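Local coordinates for acyl-CoA dehydrogenase domain protein Tcur3483 (Thermomonospora curvata, PDB 6WY9) that probably oxidises the CH-CH group of its donor substrate as a member of the acyl-CoA dehydrogenase family, and binds a flavin adenine dinucleotide cofactor, at residues T160-D165 with F169-S174; A299-K304 with Q344-G349. All coordinates share one frame; numbering follows the deposited sequence.

Contact 1 (160-165 with 169-174) comes first along the chain and closes before contact 2 (299-304 with 344-349) opens. Their centres lie about 47 Å apart, on opposite sides of the chain's centre, and their nearest atoms are about 28 Å from each other, so neither touches the other. Contact 1 is a hairpin in a four-stranded antiparallel sheet of the middle domain; contact 2 joins helices 292-321 and 326-350 of the C-terminal domain. The two therefore sample the beta and the helical parts of one subunit. In contact 1 the Thr-160 side chain is about 10 Å from the bound reduced flavin adenine dinucleotide, whereas contact 2 lies away from the annotated sites and is touched by two chains of another protein.

Contact 1. Residues T160-D165 with F169-S174; sequences TRAVRD and FVIDGS
Strands 161-164 and 169-174 run antiparallel, their axes at 156° and 4.4 Å apart at closest; Arg-161 N to Asp-172 O, Asp-172 N to Arg-161 O, Val-163 N to Val-170 O and Val-170 N to Val-163 O are hydrogen bonds, all 2.9 Å. On the Arg-161 face, Asp-172 lies alongside the arginine, its CB over the guanidinium. Arg-161 NH2 and Asp-172 OD2 form a salt bridge at 3.3 Å, but the oxygen is well out of the guanidinium plane, so charge rather than a directed N-H holds them. A water accepts from Arg-161 NE and donates to Asp-172 OD2 (water O to OD2 2.7 Å); Gly-235 N binds OD1. In this beta hairpin, strand 161-164 is outermost in the four-stranded antiparallel sheet, yet the Thr-160 and Ala-162 backbones bond to Arg-192, ending strand 186-192 of the other sheet. On the opposite face, Phe-169, with CG anti to its carbonyl carbon (chi1 -89°), brings CD1 to 3.8 Å from Ala-162 CB and CE1 to 3.7 Å from Arg-164 CG. Replacing this ring with an alanine would probably open a gap beside Ala-162 CB and remove the surface Arg-164 CG packs against. Ile-171 CG1 meets Ala-162 CB at 3.9 Å.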
loop_
_atom_site.group_PDB
_atom_site.type_symbol
_atom_site.label_atom_id
_atom_site.label_comp_id
_atom_site.label_asym_id
_atom_site.label_seq_id
_atom_site.Cartn_x
_atom_site.Cartn_y
_atom_site.Cartn_z
ATOM N N THR A 160 -23.327 26.273 -17.691
ATOM C CA THR A 160 -23.773 26.400 -19.075
ATOM C C THR A 160 -25.293 26.504 -19.056
ATOM O O THR A 160 -25.974 25.662 -18.468
ATOM C CB THR A 160 -23.316 25.200 -19.927
ATOM O OG1 THR A 160 -21.890 25.211 -20.081
ATOM C CG2 THR A 160 -23.977 25.240 -21.334
ATOM N N ARG A 161 -25.827 27.546 -19.662
ATOM C CA ARG A 161 -27.235 27.861 -19.496
ATOM C C ARG A 161 -27.981 27.656 -20.804
ATOM O O ARG A 161 -27.441 27.867 -21.894
ATOM C CB ARG A 161 -27.442 29.302 -19.011
ATOM C CG ARG A 161 -27.258 30.329 -20.094
ATOM C CD ARG A 161 -27.733 31.722 -19.663
ATOM N NE ARG A 161 -27.752 32.675 -20.779
ATOM C CZ ARG A 161 -26.923 33.710 -20.911
ATOM N NH1 ARG A 161 -25.997 33.950 -19.994
ATOM N NH2 ARG A 161 -27.020 34.514 -21.960
ATOM N N ALA A 162 -29.235 27.237 -20.672
ATOM C CA ALA A 162 -30.144 27.111 -21.795
ATOM C C ALA A 162 -31.419 27.819 -21.381
ATOM O O ALA A 162 -32.034 27.436 -20.380
ATOM C CB ALA A 162 -30.408 25.644 -22.143
ATOM N N VAL A 163 -31.788 28.872 -22.113
ATOM C CA VAL A 163 -32.923 29.719 -21.767
ATOM C C VAL A 163 -34.022 29.542 -22.810
ATOM O O VAL A 163 -33.742 29.481 -24.012
ATOM C CB VAL A 163 -32.515 31.205 -21.668
ATOM C CG1 VAL A 163 -31.452 31.411 -20.619
ATOM C CG2 VAL A 163 -32.045 31.717 -23.022
ATOM N N ARG A 164 -35.270 29.479 -22.350
ATOM C CA ARG A 164 -36.401 29.341 -23.265
ATOM C C ARG A 164 -36.630 30.629 -24.051
ATOM O O ARG A 164 -36.713 31.714 -23.468
ATOM C CB ARG A 164 -37.667 29.005 -22.487
ATOM C CG ARG A 164 -38.034 27.560 -22.456
ATOM C CD ARG A 164 -39.181 27.325 -23.387
ATOM N NE ARG A 164 -39.945 26.161 -22.976
ATOM C CZ ARG A 164 -40.938 25.656 -23.685
ATOM N NH1 ARG A 164 -41.591 24.584 -23.252
ATOM N NH2 ARG A 164 -41.267 26.222 -24.839
ATOM N N ASP A 165 -36.742 30.517 -25.368
ATOM C CA ASP A 165 -37.125 31.660 -26.187
ATOM C C ASP A 165 -38.510 31.502 -26.773
ATOM O O ASP A 165 -39.273 32.472 -26.834
ATOM C CB ASP A 165 -36.121 31.879 -27.322
ATOM C CG ASP A 165 -36.350 33.195 -28.073
ATOM O OD1 ASP A 165 -37.461 33.760 -28.015
ATOM O OD2 ASP A 165 -35.404 33.670 -28.732
ATOM N N PHE A 169 -34.452 26.486 -27.354
ATOM C CA PHE A 169 -33.557 26.851 -26.271
ATOM C C PHE A 169 -32.364 27.588 -26.853
ATOM O O PHE A 169 -31.892 27.252 -27.947
ATOM C CB PHE A 169 -33.087 25.623 -25.489
ATOM C CG PHE A 169 -33.985 25.262 -24.360
ATOM C CD1 PHE A 169 -34.000 26.031 -23.214
ATOM C CD2 PHE A 169 -34.825 24.160 -24.441
ATOM C CE1 PHE A 169 -34.824 25.710 -22.159
ATOM C CE2 PHE A 169 -35.662 23.838 -23.383
ATOM C CZ PHE A 169 -35.660 24.619 -22.241
ATOM N N VAL A 170 -31.896 28.604 -26.128
ATOM C CA VAL A 170 -30.699 29.362 -26.479
ATOM C C VAL A 170 -29.631 28.987 -25.461
ATOM O O VAL A 170 -29.825 29.173 -24.250
ATOM C CB VAL A 170 -30.957 30.880 -26.497
ATOM C CG1 VAL A 170 -29.742 31.633 -27.043
ATOM C CG2 VAL A 170 -32.167 31.192 -27.331
ATOM N N ILE A 171 -28.517 28.451 -25.945
ATOM C CA ILE A 171 -27.513 27.804 -25.103
ATOM C C ILE A 171 -26.243 28.645 -25.119
ATOM O O ILE A 171 -25.718 28.973 -26.192
ATOM C CB ILE A 171 -27.232 26.367 -25.570
ATOM C CG1 ILE A 171 -28.509 25.516 -25.588
ATOM C CG2 ILE A 171 -26.159 25.675 -24.703
ATOM C CD1 ILE A 171 -28.302 24.154 -26.245
ATOM N N ASP A 172 -25.757 28.996 -23.926
ATOM C CA ASP A 172 -24.547 29.782 -23.765
ATOM C C ASP A 172 -23.698 29.153 -22.684
ATOM O O ASP A 172 -24.145 29.017 -21.542
ATOM C CB ASP A 172 -24.866 31.232 -23.395
ATOM C CG ASP A 172 -25.511 31.986 -24.528
ATOM O OD1 ASP A 172 -24.812 32.250 -25.532
ATOM O OD2 ASP A 172 -26.722 32.291 -24.416
ATOM N N GLY A 173 -22.473 28.795 -23.034
ATOM C CA GLY A 173 -21.519 28.311 -22.051
ATOM C C GLY A 173 -20.379 27.622 -22.772
ATOM O O GLY A 173 -20.145 27.861 -23.958
ATOM N N SER A 174 -19.712 26.743 -22.043
ATOM C CA SER A 174 -18.610 25.970 -22.600
ATOM C C SER A 174 -18.437 24.707 -21.772
ATOM O O SER A 174 -18.891 24.635 -20.628
ATOM C CB SER A 174 -17.318 26.776 -22.584
ATOM O OG SER A 174 -16.858 26.783 -21.251
HETATM O O HOH W 1 -28.785 31.145 -23.206
#

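Contact 2. Residues A299-K304 with Q344-G349; sequences ARTYAK and QRTLTG. With GOL (glycerol), chain I.
Segments 299-304 and 344-349 are both helical, belonging to helices 292-321 and 326-350, and their backbones stay well separated: the nearest CA atoms, those of Thr-301 and Thr-346, are 7.7 Å apart. Only 119 Å² is buried between the segments, and the two threonines supply most of it. They reach toward each other tip to tip, Thr-301 CG2 lying 3.7 Å from Thr-346 CB and equally near its CG2. The torsions explain why methyl meets methyl: Thr-301 CG2 stands anti to the carbonyl carbon, while its OG1 (chi1 51°) sits between the backbone N and the carbonyl carbon and bonds back to Asp-297 O, one turn earlier. Thr-346 OG1 likewise bonds to Asp-342 O, so both buried hydroxyls are satisfied within their own helices.

Arg-300 crosses Thr-346 obliquely. Its NH2 comes to 3.1 Å from Thr-346 OG1 at a poor angle for a hydrogen bond; the stronger partner of NH2 is Asp-342, through a salt bridge. Lys-304 NZ also pairs with Asp-342, so this carboxylate of helix 326-350 receives two positive charges from helix 292-321. A glycerol, probably from the crystallisation liquor, spans the groove between the helices. Its O1 accepts from Arg-300 NH2 at 2.9 Å and more weakly from NE, both at the guanidinium edge, and its O3 accepts from Arg-345 NE at 3.2 Å.

Two chains of another protein in the four-chain assembly complete the surroundings: aromatic side chains of one pack on Arg-300 and on Ala-303, whose O is hydrogen-bonded to an aromatic side chain of that chain, and a polar side chain of the other hydrogen-bonds Arg-345 NH1. Two long helices joined by small side chains and flanking charges, with helix 263-286 touching Leu-347, are consistent with the C-terminal helical bundle of the acyl-CoA dehydrogenase fold.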
loop_
_atom_site.group_PDB
_atom_site.type_symbol
_atom_site.label_atom_id
_atom_site.label_comp_id
_atom_site.label_asym_id
_atom_site.label_seq_id
_atom_site.Cartn_x
_atom_site.Cartn_y
_atom_site.Cartn_z
ATOM N N ALA A 299 2.196 -12.869 -9.744
ATOM C CA ALA A 299 1.212 -13.507 -8.846
ATOM C C ALA A 299 0.292 -12.469 -8.222
ATOM O O ALA A 299 -0.934 -12.659 -8.189
ATOM C CB ALA A 299 1.919 -14.312 -7.735
ATOM N N ARG A 300 0.869 -11.363 -7.720
ATOM C CA ARG A 300 0.074 -10.335 -7.061
ATOM C C ARG A 300 -0.862 -9.654 -8.046
ATOM O O ARG A 300 -2.044 -9.460 -7.749
ATOM C CB ARG A 300 0.966 -9.277 -6.376
ATOM C CG ARG A 300 0.251 -8.416 -5.341
ATOM C CD ARG A 300 1.192 -7.295 -4.722
ATOM N NE ARG A 300 1.748 -6.492 -5.815
ATOM C CZ ARG A 300 1.075 -5.535 -6.449
ATOM N NH1 ARG A 300 -0.177 -5.228 -6.068
ATOM N NH2 ARG A 300 1.628 -4.882 -7.472
ATOM N N THR A 301 -0.376 -9.358 -9.259
ATOM C CA THR A 301 -1.279 -8.741 -10.230
ATOM C C THR A 301 -2.306 -9.743 -10.739
ATOM O O THR A 301 -3.441 -9.347 -11.021
ATOM C CB THR A 301 -0.518 -8.082 -11.391
ATOM O OG1 THR A 301 0.415 -9.018 -11.924
ATOM C CG2 THR A 301 0.235 -6.837 -10.903
ATOM N N TYR A 302 -1.941 -11.040 -10.896
ATOM C CA TYR A 302 -2.946 -12.049 -11.207
ATOM C C TYR A 302 -4.103 -12.015 -10.181
ATOM O O TYR A 302 -5.303 -12.093 -10.531
ATOM C CB TYR A 302 -2.284 -13.443 -11.224
ATOM C CG TYR A 302 -3.196 -14.613 -11.524
ATOM C CD1 TYR A 302 -3.431 -15.017 -12.835
ATOM C CD2 TYR A 302 -3.819 -15.353 -10.498
ATOM C CE1 TYR A 302 -4.237 -16.153 -13.122
ATOM C CE2 TYR A 302 -4.625 -16.458 -10.788
ATOM C CZ TYR A 302 -4.850 -16.853 -12.099
ATOM O OH TYR A 302 -5.658 -17.975 -12.372
ATOM N N ALA A 303 -3.752 -11.994 -8.898
ATOM C CA ALA A 303 -4.791 -12.082 -7.865
ATOM C C ALA A 303 -5.688 -10.846 -7.892
ATOM O O ALA A 303 -6.905 -10.962 -7.691
ATOM C CB ALA A 303 -4.163 -12.224 -6.481
ATOM N N LYS A 304 -5.101 -9.676 -8.141
ATOM C CA LYS A 304 -5.875 -8.430 -8.161
ATOM C C LYS A 304 -6.724 -8.322 -9.424
ATOM O O LYS A 304 -7.847 -7.796 -9.372
ATOM C CB LYS A 304 -4.950 -7.221 -8.018
ATOM C CG LYS A 304 -4.379 -7.054 -6.559
ATOM C CD LYS A 304 -3.717 -5.702 -6.405
ATOM C CE LYS A 304 -4.765 -4.585 -6.416
ATOM N NZ LYS A 304 -4.042 -3.322 -6.090
ATOM N N GLN A 344 -0.352 -1.655 -14.596
ATOM C CA GLN A 344 0.515 -0.904 -15.496
ATOM C C GLN A 344 1.883 -0.668 -14.874
ATOM O O GLN A 344 2.901 -0.842 -15.545
ATOM C CB GLN A 344 -0.148 0.427 -15.898
ATOM C CG GLN A 344 -1.326 0.197 -16.885
ATOM C CD GLN A 344 -2.382 1.312 -16.906
ATOM O OE1 GLN A 344 -2.235 2.343 -16.236
ATOM N NE2 GLN A 344 -3.481 1.086 -17.659
ATOM N N ARG A 345 1.930 -0.217 -13.607
ATOM C CA ARG A 345 3.220 0.032 -12.957
ATOM C C ARG A 345 4.030 -1.241 -12.902
ATOM O O ARG A 345 5.228 -1.252 -13.190
ATOM C CB ARG A 345 3.039 0.533 -11.512
ATOM C CG ARG A 345 2.547 1.981 -11.358
ATOM C CD ARG A 345 2.240 2.271 -9.864
ATOM N NE ARG A 345 3.424 2.111 -8.995
ATOM C CZ ARG A 345 3.584 2.816 -7.883
ATOM N NH1 ARG A 345 2.672 3.714 -7.540
ATOM N NH2 ARG A 345 4.631 2.636 -7.109
ATOM N N THR A 346 3.366 -2.331 -12.520
ATOM C CA THR A 346 4.053 -3.574 -12.215
ATOM C C THR A 346 4.599 -4.226 -13.483
ATOM O O THR A 346 5.751 -4.654 -13.508
ATOM C CB THR A 346 3.099 -4.521 -11.474
ATOM O OG1 THR A 346 2.629 -3.895 -10.277
ATOM C CG2 THR A 346 3.829 -5.823 -11.116
ATOM N N LEU A 347 3.787 -4.288 -14.553
ATOM C CA LEU A 347 4.234 -4.858 -15.821
ATOM C C LEU A 347 5.348 -4.028 -16.443
ATOM O O LEU A 347 6.252 -4.597 -17.075
ATOM C CB LEU A 347 3.081 -5.000 -16.847
ATOM C CG LEU A 347 1.947 -5.990 -16.477
ATOM C CD1 LEU A 347 0.831 -6.004 -17.573
ATOM C CD2 LEU A 347 2.461 -7.471 -16.175
ATOM N N THR A 348 5.296 -2.698 -16.298
ATOM C CA THR A 348 6.393 -1.864 -16.765
ATOM C C THR A 348 7.714 -2.275 -16.090
ATOM O O THR A 348 8.762 -2.377 -16.749
ATOM C CB THR A 348 6.072 -0.370 -16.499
ATOM O OG1 THR A 348 4.994 0.045 -17.348
ATOM C CG2 THR A 348 7.292 0.516 -16.828
ATOM N N GLY A 349 7.695 -2.456 -14.769
ATOM C CA GLY A 349 8.895 -2.932 -14.090
ATOM C C GLY A 349 9.393 -4.253 -14.660
ATOM O O GLY A 349 10.591 -4.424 -14.904
HETATM C C1 GOL I . 5.161 -4.255 -8.055
HETATM O O1 GOL I . 4.542 -5.138 -7.103
HETATM C C2 GOL I . 5.073 -2.777 -7.578
HETATM O O2 GOL I . 6.253 -2.325 -7.022
HETATM C C3 GOL I . 4.756 -1.971 -8.869
HETATM O O3 GOL I . 5.023 -0.587 -8.639
#